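Local coordinates for protein inositol dehydrogenase (Lactobacillus casei, PDB 4MKX) that probably oxidises scyllo-inositol with NAD as hydride acceptor, as a member of the Gfo/Idh/MocA family of dehydrogenases, at residues I20-L25 with I31-I36; G26-I31 with Q305-E310; Q41-Q46 with A313-I318; Q95-A100 with V107-P112. One frame throughout, in Å; residues are numbered along the deposited sequence.

Contact 1 (I20-L25 with I31-I36); sequences IGIVGL and IHATNI
Ile20 meets Ile36 across the first beta-alpha-beta unit of the Rossmann fold, where strand 18-23 runs into the turn before helix 27-38 and the helix passes back over the sheet. Strand 20-23 and helix 31-36 run nearly antiparallel, at 163°, their axes 9.7 Å apart at the closest. With CG1 anti to its carbonyl carbon (chi1 -61°) and the chain extended beyond it, Ile20 brings CD1 to 3.9 Å from CG2 of Ile36, and the two branched side chains pass each other obliquely. Ile22, the next residue of the strand to face the helix, is turned differently: CG1 stands anti to the backbone N (chi1 -170°), and CD1 ends 4.0 Å from both the N and the CB of Ala33. The same methyl comes within 4.1 Å of CB of His32, whose ring turns away to hydrogen bonds with Glu311 and Glu110. Ala33 is the helix residue nearest Ile22, and its CB meets both Ile22 and Leu25. After the strand, Gly24 takes a positive phi in the turn, as the first glycine of a sequence that fits the GxGxxG pattern associated with dinucleotide binding. Strand 43-49 also borders the interface, its Leu45 touching Ala33 and Ile36. Leu25 closes the contact from the loop, placing CD2 4.1 Å from CB of Ala33.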
loop_
_atom_site.group_PDB
_atom_site.type_symbol
_atom_site.label_atom_id
_atom_site.label_comp_id
_atom_site.label_asym_id
_atom_site.label_seq_id
_atom_site.Cartn_x
_atom_site.Cartn_y
_atom_site.Cartn_z
ATOM N N ILE A 20 24.162 -7.338 35.699
ATOM C CA ILE A 20 23.752 -5.962 35.446
ATOM C C ILE A 20 22.899 -5.434 36.582
ATOM O O ILE A 20 22.050 -6.145 37.111
ATOM C CB ILE A 20 22.952 -5.888 34.123
ATOM C CG1 ILE A 20 23.856 -6.345 32.974
ATOM C CG2 ILE A 20 22.417 -4.473 33.877
ATOM C CD1 ILE A 20 23.185 -6.358 31.633
ATOM N N GLY A 21 23.125 -4.185 36.969
ATOM C CA GLY A 21 22.213 -3.531 37.888
ATOM C C GLY A 21 21.460 -2.443 37.155
ATOM O O GLY A 21 22.019 -1.794 36.279
ATOM N N ILE A 22 20.196 -2.251 37.510
ATOM C CA ILE A 22 19.371 -1.266 36.842
ATOM C C ILE A 22 18.852 -0.239 37.843
ATOM O O ILE A 22 18.580 -0.563 39.000
ATOM C CB ILE A 22 18.199 -1.933 36.063
ATOM C CG1 ILE A 22 17.496 -0.909 35.166
ATOM C CG2 ILE A 22 17.195 -2.595 37.010
ATOM C CD1 ILE A 22 16.581 -1.551 34.112
ATOM N N VAL A 23 18.739 1.008 37.402
ATOM C CA VAL A 23 18.053 2.022 38.181
ATOM C C VAL A 23 16.980 2.616 37.285
ATOM O O VAL A 23 17.229 2.877 36.106
ATOM C CB VAL A 23 19.013 3.122 38.693
ATOM C CG1 VAL A 23 19.779 3.793 37.539
ATOM C CG2 VAL A 23 18.240 4.151 39.510
ATOM N N GLY A 24 15.786 2.806 37.834
ATOM C CA GLY A 24 14.662 3.310 37.073
ATOM C C GLY A 24 13.797 2.139 36.655
ATOM O O GLY A 24 14.192 1.344 35.798
ATOM N N LEU A 25 12.629 2.013 37.273
ATOM C CA LEU A 25 11.738 0.911 36.955
ATOM C C LEU A 25 10.363 1.436 36.573
ATOM O O LEU A 25 9.338 0.859 36.931
ATOM C CB LEU A 25 11.672 -0.086 38.117
ATOM C CG LEU A 25 12.938 -0.924 38.312
ATOM C CD1 LEU A 25 12.893 -1.694 39.624
ATOM C CD2 LEU A 25 13.130 -1.884 37.151
ATOM N N ILE A 31 10.786 -2.607 30.761
ATOM C CA ILE A 31 11.087 -3.271 29.498
ATOM C C ILE A 31 12.530 -3.769 29.461
ATOM O O ILE A 31 12.780 -4.939 29.181
ATOM C CB ILE A 31 10.786 -2.352 28.295
ATOM C CG1 ILE A 31 9.281 -2.059 28.233
ATOM C CG2 ILE A 31 11.271 -2.985 26.992
ATOM C CD1 ILE A 31 8.902 -0.973 27.252
ATOM N N HIS A 32 13.484 -2.891 29.763
ATOM C CA HIS A 32 14.885 -3.277 29.779
ATOM C C HIS A 32 15.134 -4.380 30.799
ATOM O O HIS A 32 15.864 -5.331 30.534
ATOM C CB HIS A 32 15.777 -2.076 30.128
ATOM C CG HIS A 32 15.969 -1.104 29.002
ATOM N ND1 HIS A 32 16.350 -1.492 27.733
ATOM C CD2 HIS A 32 15.879 0.246 28.966
ATOM C CE1 HIS A 32 16.459 -0.426 26.961
ATOM N NE2 HIS A 32 16.186 0.646 27.688
ATOM N N ALA A 33 14.549 -4.226 31.982
ATOM C CA ALA A 33 14.776 -5.188 33.063
ATOM C C ALA A 33 14.266 -6.569 32.676
ATOM O O ALA A 33 14.957 -7.568 32.870
ATOM C CB ALA A 33 14.103 -4.719 34.338
ATOM N N THR A 34 13.056 -6.615 32.132
ATOM C CA THR A 34 12.454 -7.885 31.718
ATOM C C THR A 34 13.283 -8.530 30.618
ATOM O O THR A 34 13.544 -9.731 30.646
ATOM C CB THR A 34 11.020 -7.677 31.226
ATOM O OG1 THR A 34 10.253 -7.074 32.272
ATOM C CG2 THR A 34 10.371 -9.000 30.829
ATOM N N ASN A 35 13.705 -7.729 29.645
ATOM C CA ASN A 35 14.504 -8.254 28.552
ATOM C C ASN A 35 15.829 -8.827 29.032
ATOM O O ASN A 35 16.217 -9.927 28.645
ATOM C CB ASN A 35 14.750 -7.175 27.501
ATOM C CG ASN A 35 13.535 -6.879 26.659
ATOM O OD1 ASN A 35 12.550 -7.629 26.658
ATOM N ND2 ASN A 35 13.597 -5.784 25.923
ATOM N N ILE A 36 16.526 -8.081 29.885
ATOM C CA ILE A 36 17.814 -8.513 30.382
ATOM C C ILE A 36 17.678 -9.815 31.167
ATOM O O ILE A 36 18.513 -10.705 31.044
ATOM C CB ILE A 36 18.454 -7.428 31.275
ATOM C CG1 ILE A 36 18.911 -6.249 30.418
ATOM C CG2 ILE A 36 19.635 -8.001 32.063
ATOM C CD1 ILE A 36 19.080 -4.968 31.211
#

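Contact 2 (G26-I31 with Q305-E310)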
loop_
_atom_site.group_PDB
_atom_site.type_symbol
_atom_site.label_atom_id
_atom_site.label_comp_id
_atom_site.label_asym_id
_atom_site.label_seq_id
_atom_site.Cartn_x
_atom_site.Cartn_y
_atom_site.Cartn_z
ATOM N N GLY A 26 10.353 2.545 35.838
ATOM C CA GLY A 26 9.147 3.010 35.187
ATOM C C GLY A 26 8.893 2.156 33.960
ATOM O O GLY A 26 9.471 1.069 33.829
ATOM N N ARG A 27 8.044 2.643 33.057
ATOM C CA ARG A 27 7.611 1.850 31.910
ATOM C C ARG A 27 8.797 1.330 31.109
ATOM O O ARG A 27 8.901 0.133 30.839
ATOM C CB ARG A 27 6.690 2.671 31.002
ATOM C CG ARG A 27 6.181 1.896 29.793
ATOM C CD ARG A 27 5.165 2.681 28.976
ATOM N NE ARG A 27 4.322 1.766 28.207
ATOM N NH1 ARG A 27 3.564 3.364 26.724
ATOM N NH2 ARG A 27 2.849 1.193 26.540
ATOM N N LEU A 28 9.699 2.235 30.744
ATOM C CA LEU A 28 10.855 1.862 29.944
ATOM C C LEU A 28 11.841 1.001 30.743
ATOM O O LEU A 28 12.422 0.054 30.217
ATOM C CB LEU A 28 11.538 3.116 29.394
ATOM C CG LEU A 28 12.735 2.910 28.471
ATOM C CD1 LEU A 28 12.335 2.067 27.286
ATOM C CD2 LEU A 28 13.289 4.257 28.027
ATOM N N GLY A 29 12.042 1.332 32.017
ATOM C CA GLY A 29 12.930 0.545 32.853
ATOM C C GLY A 29 12.499 -0.908 32.958
ATOM O O GLY A 29 13.338 -1.812 32.932
ATOM N N LYS A 30 11.192 -1.127 33.074
ATOM C CA LYS A 30 10.647 -2.479 33.184
ATOM C C LYS A 30 10.863 -3.276 31.908
ATOM O O LYS A 30 11.101 -4.484 31.964
ATOM C CB LYS A 30 9.160 -2.437 33.566
ATOM C CG LYS A 30 8.949 -2.161 35.053
ATOM C CD LYS A 30 7.484 -2.032 35.428
ATOM C CE LYS A 30 7.359 -1.854 36.942
ATOM N NZ LYS A 30 5.952 -1.899 37.423
ATOM N N ILE A 31 10.786 -2.607 30.761
ATOM C CA ILE A 31 11.087 -3.271 29.498
ATOM C C ILE A 31 12.530 -3.769 29.461
ATOM O O ILE A 31 12.780 -4.939 29.181
ATOM C CB ILE A 31 10.786 -2.352 28.295
ATOM C CG1 ILE A 31 9.281 -2.059 28.233
ATOM C CG2 ILE A 31 11.271 -2.985 26.992
ATOM C CD1 ILE A 31 8.902 -0.973 27.252
ATOM N N GLN A 305 11.921 -4.932 18.926
ATOM C CA GLN A 305 13.124 -5.536 18.367
ATOM C C GLN A 305 14.354 -4.677 18.597
ATOM O O GLN A 305 15.417 -5.196 18.947
ATOM C CB GLN A 305 12.930 -5.792 16.860
ATOM C CG GLN A 305 14.204 -6.243 16.136
ATOM C CD GLN A 305 14.937 -5.090 15.465
ATOM O OE1 GLN A 305 14.349 -4.327 14.690
ATOM N NE2 GLN A 305 16.221 -4.946 15.776
ATOM N N ALA A 306 14.206 -3.369 18.421
ATOM C CA ALA A 306 15.336 -2.455 18.580
ATOM C C ALA A 306 15.852 -2.429 20.012
ATOM O O ALA A 306 17.055 -2.331 20.237
ATOM C CB ALA A 306 14.951 -1.054 18.142
ATOM N N PHE A 307 14.943 -2.491 20.981
ATOM C CA PHE A 307 15.369 -2.534 22.379
ATOM C C PHE A 307 16.200 -3.784 22.664
ATOM O O PHE A 307 17.264 -3.696 23.278
ATOM C CB PHE A 307 14.167 -2.473 23.332
ATOM C CG PHE A 307 13.507 -1.134 23.384
ATOM C CD1 PHE A 307 14.265 0.027 23.562
ATOM C CD2 PHE A 307 12.130 -1.015 23.238
ATOM C CE1 PHE A 307 13.649 1.280 23.606
ATOM C CE2 PHE A 307 11.512 0.230 23.281
ATOM C CZ PHE A 307 12.276 1.380 23.460
ATOM N N LEU A 308 15.707 -4.945 22.241
ATOM C CA LEU A 308 16.434 -6.196 22.437
ATOM C C LEU A 308 17.801 -6.151 21.761
ATOM O O LEU A 308 18.797 -6.555 22.353
ATOM C CB LEU A 308 15.615 -7.383 21.908
ATOM C CG LEU A 308 14.484 -7.845 22.820
ATOM C CD1 LEU A 308 13.443 -8.650 22.042
ATOM C CD2 LEU A 308 15.059 -8.677 23.967
ATOM N N SER A 309 17.847 -5.642 20.530
ATOM C CA SER A 309 19.108 -5.577 19.812
ATOM C C SER A 309 20.126 -4.649 20.478
ATOM O O SER A 309 21.296 -4.998 20.557
ATOM C CB SER A 309 18.896 -5.173 18.350
ATOM O OG SER A 309 18.249 -6.228 17.646
ATOM N N GLU A 310 19.703 -3.475 20.944
ATOM C CA GLU A 310 20.660 -2.580 21.597
ATOM C C GLU A 310 21.145 -3.139 22.935
ATOM O O GLU A 310 22.285 -2.913 23.309
ATOM C CB GLU A 310 20.121 -1.150 21.781
ATOM C CG GLU A 310 19.152 -0.973 22.940
ATOM C CD GLU A 310 18.644 0.450 23.095
ATOM O OE1 GLU A 310 19.251 1.390 22.523
ATOM O OE2 GLU A 310 17.617 0.630 23.789
#
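Leu28 and Ile31, one helical turn apart on helix 27-38, both reach the ring of Phe307 on helix 304-319. Leu28 has CG anti to its backbone N (chi1 -177°), and its second torsion, 57°, sends CD1 out to the far end of the ring, 3.9 Å from CZ and 4.0 Å from CE1 of Phe307. The two side chains run at about a right angle to each other. Ile31 leaves its helix already facing the partner, and the CG2 branch makes the contact, 4.3 Å from CD2 of Phe307. Both methyls approach the ring obliquely. Phe307 itself, with CG beside its own N (chi1 -72°), reaches from its helix to the other and supplies all of the share of residues 305-310. Within helix 304-319, OE2 of Glu310 lies in the ring plane, 3.4 Å from CD1 of Phe307, facing the slightly positive hydrogen rim. Phe299 touches both Leu28 and Phe307, while Pro300 lies against Ile31. The contact joins the first Rossmann helix, which starts at N-cap Gly26, to a helix from late in the chain. Since no hydrogen bond crosses it, cohesion between these segments rests on dispersion and the burial of apolar groups.

Contact 3 (Q41-Q46 with A313-I318)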
loop_
_atom_site.group_PDB
_atom_site.type_symbol
_atom_site.label_atom_id
_atom_site.label_comp_id
_atom_site.label_asym_id
_atom_site.label_seq_id
_atom_site.Cartn_x
_atom_site.Cartn_y
_atom_site.Cartn_z
ATOM N N GLN A 41 21.212 -12.884 25.941
ATOM C CA GLN A 41 22.227 -13.915 26.156
ATOM C C GLN A 41 23.371 -13.361 26.980
ATOM O O GLN A 41 23.736 -12.202 26.820
ATOM C CB GLN A 41 22.820 -14.378 24.829
ATOM C CG GLN A 41 21.852 -14.964 23.829
ATOM C CD GLN A 41 22.553 -15.327 22.532
ATOM O OE1 GLN A 41 22.317 -14.711 21.490
ATOM N NE2 GLN A 41 23.439 -16.317 22.594
ATOM N N HIS A 42 23.949 -14.207 27.830
ATOM C CA HIS A 42 25.157 -13.888 28.594
ATOM C C HIS A 42 24.958 -12.728 29.556
ATOM O O HIS A 42 25.895 -11.995 29.848
ATOM C CB HIS A 42 26.342 -13.591 27.670
ATOM C CG HIS A 42 26.597 -14.651 26.647
ATOM N ND1 HIS A 42 26.663 -15.993 26.965
ATOM C CD2 HIS A 42 26.809 -14.570 25.313
ATOM C CE1 HIS A 42 26.902 -16.689 25.868
ATOM N NE2 HIS A 42 26.993 -15.849 24.851
ATOM N N ALA A 43 23.738 -12.574 30.052
ATOM C CA ALA A 43 23.448 -11.498 30.984
ATOM C C ALA A 43 22.541 -11.978 32.098
ATOM O O ALA A 43 21.725 -12.886 31.917
ATOM C CB ALA A 43 22.816 -10.325 30.260
ATOM N N LYS A 44 22.699 -11.359 33.260
ATOM C CA LYS A 44 21.859 -11.643 34.402
ATOM C C LYS A 44 21.456 -10.317 35.020
ATOM O O LYS A 44 22.304 -9.445 35.207
ATOM C CB LYS A 44 22.665 -12.456 35.412
ATOM C CG LYS A 44 21.965 -12.721 36.721
ATOM C CD LYS A 44 22.856 -13.570 37.617
ATOM C CE LYS A 44 22.249 -13.758 38.999
ATOM N NZ LYS A 44 20.865 -14.294 38.929
ATOM N N LEU A 45 20.174 -10.151 35.330
ATOM C CA LEU A 45 19.757 -8.971 36.084
ATOM C C LEU A 45 19.974 -9.267 37.560
ATOM O O LEU A 45 19.213 -10.016 38.174
ATOM C CB LEU A 45 18.298 -8.605 35.806
ATOM C CG LEU A 45 17.888 -7.228 36.342
ATOM C CD1 LEU A 45 18.628 -6.136 35.607
ATOM C CD2 LEU A 45 16.396 -7.027 36.229
ATOM N N GLN A 46 21.024 -8.674 38.113
ATOM C CA GLN A 46 21.507 -9.009 39.447
ATOM C C GLN A 46 20.953 -8.069 40.510
ATOM O O GLN A 46 20.613 -8.489 41.620
ATOM C CB GLN A 46 23.032 -8.949 39.454
ATOM C CG GLN A 46 23.648 -9.060 40.840
ATOM C CD GLN A 46 23.604 -10.471 41.395
ATOM O OE1 GLN A 46 23.252 -11.419 40.694
ATOM N NE2 GLN A 46 23.974 -10.615 42.660
ATOM N N ALA A 313 23.650 -5.795 22.067
ATOM C CA ALA A 313 24.867 -5.171 21.570
ATOM C C ALA A 313 25.729 -4.642 22.719
ATOM O O ALA A 313 26.956 -4.714 22.665
ATOM C CB ALA A 313 24.533 -4.051 20.588
ATOM N N PHE A 314 25.090 -4.107 23.755
ATOM C CA PHE A 314 25.828 -3.597 24.907
ATOM C C PHE A 314 26.554 -4.732 25.621
ATOM O O PHE A 314 27.751 -4.634 25.911
ATOM C CB PHE A 314 24.887 -2.851 25.850
ATOM C CG PHE A 314 25.532 -2.419 27.137
ATOM C CD1 PHE A 314 26.458 -1.378 27.160
ATOM C CD2 PHE A 314 25.185 -3.037 28.323
ATOM C CE1 PHE A 314 27.048 -0.979 28.358
ATOM C CE2 PHE A 314 25.768 -2.645 29.523
ATOM C CZ PHE A 314 26.692 -1.606 29.538
ATOM N N VAL A 315 25.835 -5.820 25.872
ATOM C CA VAL A 315 26.417 -6.991 26.527
ATOM C C VAL A 315 27.570 -7.583 25.715
ATOM O O VAL A 315 28.633 -7.884 26.268
ATOM C CB VAL A 315 25.344 -8.056 26.830
ATOM C CG1 VAL A 315 25.990 -9.361 27.288
ATOM C CG2 VAL A 315 24.383 -7.547 27.890
ATOM N N ASN A 316 27.366 -7.743 24.409
ATOM C CA ASN A 316 28.421 -8.253 23.533
ATOM C C ASN A 316 29.631 -7.324 23.434
ATOM O O ASN A 316 30.752 -7.790 23.240
ATOM C CB ASN A 316 27.883 -8.563 22.134
ATOM C CG ASN A 316 26.830 -9.654 22.141
ATOM O OD1 ASN A 316 26.614 -10.322 23.147
ATOM N ND2 ASN A 316 26.161 -9.832 21.013
ATOM N N SER A 317 29.407 -6.015 23.556
ATOM C CA SER A 317 30.504 -5.048 23.470
ATOM C C SER A 317 31.500 -5.237 24.610
ATOM O O SER A 317 32.702 -5.033 24.440
ATOM C CB SER A 317 29.982 -3.600 23.457
ATOM O OG SER A 317 29.575 -3.170 24.747
ATOM N N ILE A 318 30.983 -5.617 25.770
ATOM C CA ILE A 318 31.810 -5.870 26.946
ATOM C C ILE A 318 32.536 -7.201 26.807
ATOM O O ILE A 318 33.736 -7.291 27.063
ATOM C CB ILE A 318 30.956 -5.909 28.213
ATOM C CG1 ILE A 318 30.321 -4.537 28.471
ATOM C CG2 ILE A 318 31.804 -6.347 29.417
ATOM C CD1 ILE A 318 29.234 -4.561 29.525
HETATM O O HOH W 1 24.374 -12.581 20.326
#
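Val315 carries this contact, and its two methyls divide the work. CG1 stands anti to the backbone N (chi1 170°); O of Gln41 points almost end-on at it and O of His42 is met from its side, each 3.7 Å from CG1 of Val315. CG2 turns the other way and packs against the side chain of Ala43, with 4.0 Å between CG2 of Val315 and CB of Ala43. His42 adds its CB, 4.3 Å from CG1 of Val315, and adopts a left-handed backbone conformation with a phi of 63°. Its ring takes no part in gripping the valine; one ring face is covered toward the rim by CB of Gln41. Ala43 opens strand 43-49, the second strand of the Rossmann sheet, and helix 304-319 packs at its beginning, where Val315 also touches Ile18 and Ile20 of the neighbouring strand 18-23. Polar links frame the apolar patch: Gln312 accepts from N of Gln41 and donates to OD1 of Asn316. A water donates to OE1 of Gln41 at 3.2 Å and accepts a weak bond from ND2 of Asn316. Gln41 also packs against Thr38 of a second subunit.

Contact 4 (Q95-A100 with V107-P112)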
loop_
_atom_site.group_PDB
_atom_site.type_symbol
_atom_site.label_atom_id
_atom_site.label_comp_id
_atom_site.label_asym_id
_atom_site.label_seq_id
_atom_site.Cartn_x
_atom_site.Cartn_y
_atom_site.Cartn_z
ATOM N N GLN A 95 24.943 12.312 36.888
ATOM C CA GLN A 95 25.559 11.983 38.177
ATOM C C GLN A 95 25.665 10.471 38.358
ATOM O O GLN A 95 26.635 9.975 38.950
ATOM C CB GLN A 95 24.819 12.643 39.347
ATOM C CG GLN A 95 23.422 12.104 39.635
ATOM C CD GLN A 95 22.882 12.582 40.976
ATOM O OE1 GLN A 95 23.326 13.598 41.511
ATOM N NE2 GLN A 95 21.923 11.846 41.526
ATOM N N GLN A 96 24.695 9.736 37.814
ATOM C CA GLN A 96 24.722 8.276 37.908
ATOM C C GLN A 96 25.741 7.658 36.946
ATOM O O GLN A 96 26.423 6.685 37.295
ATOM C CB GLN A 96 23.315 7.692 37.741
ATOM C CG GLN A 96 22.380 8.054 38.902
ATOM C CD GLN A 96 20.942 7.663 38.670
ATOM O OE1 GLN A 96 20.558 7.293 37.559
ATOM N NE2 GLN A 96 20.128 7.752 39.716
ATOM N N ILE A 97 25.855 8.224 35.747
ATOM C CA ILE A 97 26.912 7.844 34.812
ATOM C C ILE A 97 28.306 8.005 35.456
ATOM O O ILE A 97 29.123 7.089 35.418
ATOM C CB ILE A 97 26.840 8.669 33.512
ATOM C CG1 ILE A 97 25.656 8.228 32.654
ATOM C CG2 ILE A 97 28.101 8.494 32.693
ATOM C CD1 ILE A 97 25.356 9.238 31.540
ATOM N N GLU A 98 28.577 9.175 36.030
ATOM C CA GLU A 98 29.873 9.434 36.655
ATOM C C GLU A 98 30.176 8.471 37.795
ATOM O O GLU A 98 31.276 7.924 37.882
ATOM C CB GLU A 98 29.960 10.887 37.138
ATOM C CG GLU A 98 30.072 11.892 35.995
ATOM C CD GLU A 98 30.172 13.321 36.478
ATOM O OE1 GLU A 98 30.460 13.533 37.674
ATOM O OE2 GLU A 98 29.965 14.233 35.657
ATOM N N SER A 99 29.198 8.271 38.671
ATOM C CA SER A 99 29.370 7.370 39.800
ATOM C C SER A 99 29.639 5.939 39.359
ATOM O O SER A 99 30.502 5.257 39.921
ATOM C CB SER A 99 28.133 7.399 40.681
ATOM O OG SER A 99 28.148 6.307 41.577
ATOM N N ALA A 100 28.899 5.474 38.356
ATOM C CA ALA A 100 29.083 4.107 37.892
ATOM C C ALA A 100 30.469 3.907 37.297
ATOM O O ALA A 100 31.120 2.895 37.552
ATOM C CB ALA A 100 28.012 3.739 36.871
ATOM N N VAL A 107 28.623 1.198 31.393
ATOM C CA VAL A 107 27.412 1.994 31.500
ATOM C C VAL A 107 26.579 2.033 30.220
ATOM O O VAL A 107 27.084 2.389 29.154
ATOM C CB VAL A 107 27.743 3.454 31.885
ATOM C CG1 VAL A 107 26.472 4.302 31.878
ATOM C CG2 VAL A 107 28.424 3.493 33.250
ATOM N N PHE A 108 25.318 1.628 30.338
ATOM C CA PHE A 108 24.308 1.944 29.335
ATOM C C PHE A 108 23.422 3.022 29.935
ATOM O O PHE A 108 22.890 2.856 31.042
ATOM C CB PHE A 108 23.464 0.703 29.024
ATOM C CG PHE A 108 22.325 0.962 28.056
ATOM C CD1 PHE A 108 21.111 1.481 28.508
ATOM C CD2 PHE A 108 22.463 0.657 26.714
ATOM C CE1 PHE A 108 20.056 1.723 27.624
ATOM C CE2 PHE A 108 21.409 0.888 25.820
ATOM C CZ PHE A 108 20.206 1.421 26.288
ATOM N N SER A 109 23.218 4.117 29.211
ATOM C CA SER A 109 22.315 5.144 29.706
ATOM C C SER A 109 21.226 5.409 28.693
ATOM O O SER A 109 21.508 5.515 27.511
ATOM C CB SER A 109 23.088 6.440 29.966
ATOM O OG SER A 109 22.215 7.467 30.377
ATOM N N GLU A 110 19.987 5.524 29.152
ATOM C CA GLU A 110 18.945 6.036 28.270
ATOM C C GLU A 110 19.209 7.478 27.877
ATOM O O GLU A 110 19.962 8.199 28.542
ATOM C CB GLU A 110 17.561 5.937 28.919
ATOM C CG GLU A 110 16.856 4.622 28.631
ATOM C CD GLU A 110 16.622 4.413 27.141
ATOM O OE1 GLU A 110 16.553 5.408 26.385
ATOM O OE2 GLU A 110 16.502 3.245 26.712
ATOM N N LYS A 111 18.592 7.891 26.775
ATOM C CA LYS A 111 18.607 9.293 26.390
ATOM C C LYS A 111 17.740 10.116 27.337
ATOM O O LYS A 111 16.867 9.574 28.020
ATOM C CB LYS A 111 18.109 9.438 24.941
ATOM C CG LYS A 111 16.639 9.025 24.714
ATOM C CD LYS A 111 15.676 10.214 24.897
ATOM C CE LYS A 111 14.217 9.756 24.939
ATOM N NZ LYS A 111 13.292 10.877 25.270
ATOM N N PRO A 112 17.986 11.435 27.406
ATOM C CA PRO A 112 19.135 12.149 26.849
ATOM C C PRO A 112 20.294 11.928 27.792
ATOM O O PRO A 112 20.073 11.431 28.898
ATOM C CB PRO A 112 18.705 13.618 26.930
ATOM C CG PRO A 112 17.794 13.678 28.094
ATOM C CD PRO A 112 17.083 12.331 28.145
#
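Ile97 of helix 93-102 lies over Val107 and Ser109 of strand 106-109, within a beta-alpha-beta unit of the Rossmann fold whose first strand is 83-86. Helix 95-100 and strand 107-109 run almost antiparallel, at 172°. From CB of Ile97, 4.7 Å from CG1 of Val107, the main branch leaves anti to the carbonyl carbon (chi1 -73°). CG1 of Ile97 then passes between two residues of the strand, 4.1 Å from CG1 of Val107 and 4.1 Å from CB of Ser109, the Ile97 and Val107 side chains crossing at about a right angle. At the tip, CD1 of Ile97 rests on Ser109, 3.8 Å from OG. One turn on, Ala100 fills the other end of the interface, its CB 3.7 Å from CG2 of Val107, so that the two valine methyls are split between two helix residues. Phe135 backs both Ile97 and Val107 from the adjoining strand 135-137. The strand leads into Glu110-Lys111-Pro112, which fits the EKP motif of this family, with a cis peptide bond before the proline. Glu110 folds back over its own chain, OE1 accepting from N of Lys111 on the carboxylate's anti side, well out of the carboxylate plane. The hydroxyl of Ser109 donates to O of Glu110, with OG 3.0 Å from that O.

In the fold
Contacts 1 and 2 use successive parts of helix 27-38 that overlap at Ile31, and their centres are about 8 Å apart. Contact 3 carries helix 304-319 on from contact 2 to strand 43-49; the centres of contacts 2 and 3 are about 14 Å apart. Strands 18-23 and 43-49 are joined by probable hydrogen bonds such as N of Ile20 to O of Lys44, 2.9 Å. Contact 4 lies further along the same sheet and is tied to contact 1 through NE2 of His32 and OE2 of Glu110, 2.8 Å apart. CD2 of Leu28, inside the glycine-rich sequence, lies 3.5 Å from CD of Glu110 in the EKP sequence, consistent with a shared dinucleotide site, although the crystal is of the apo enzyme.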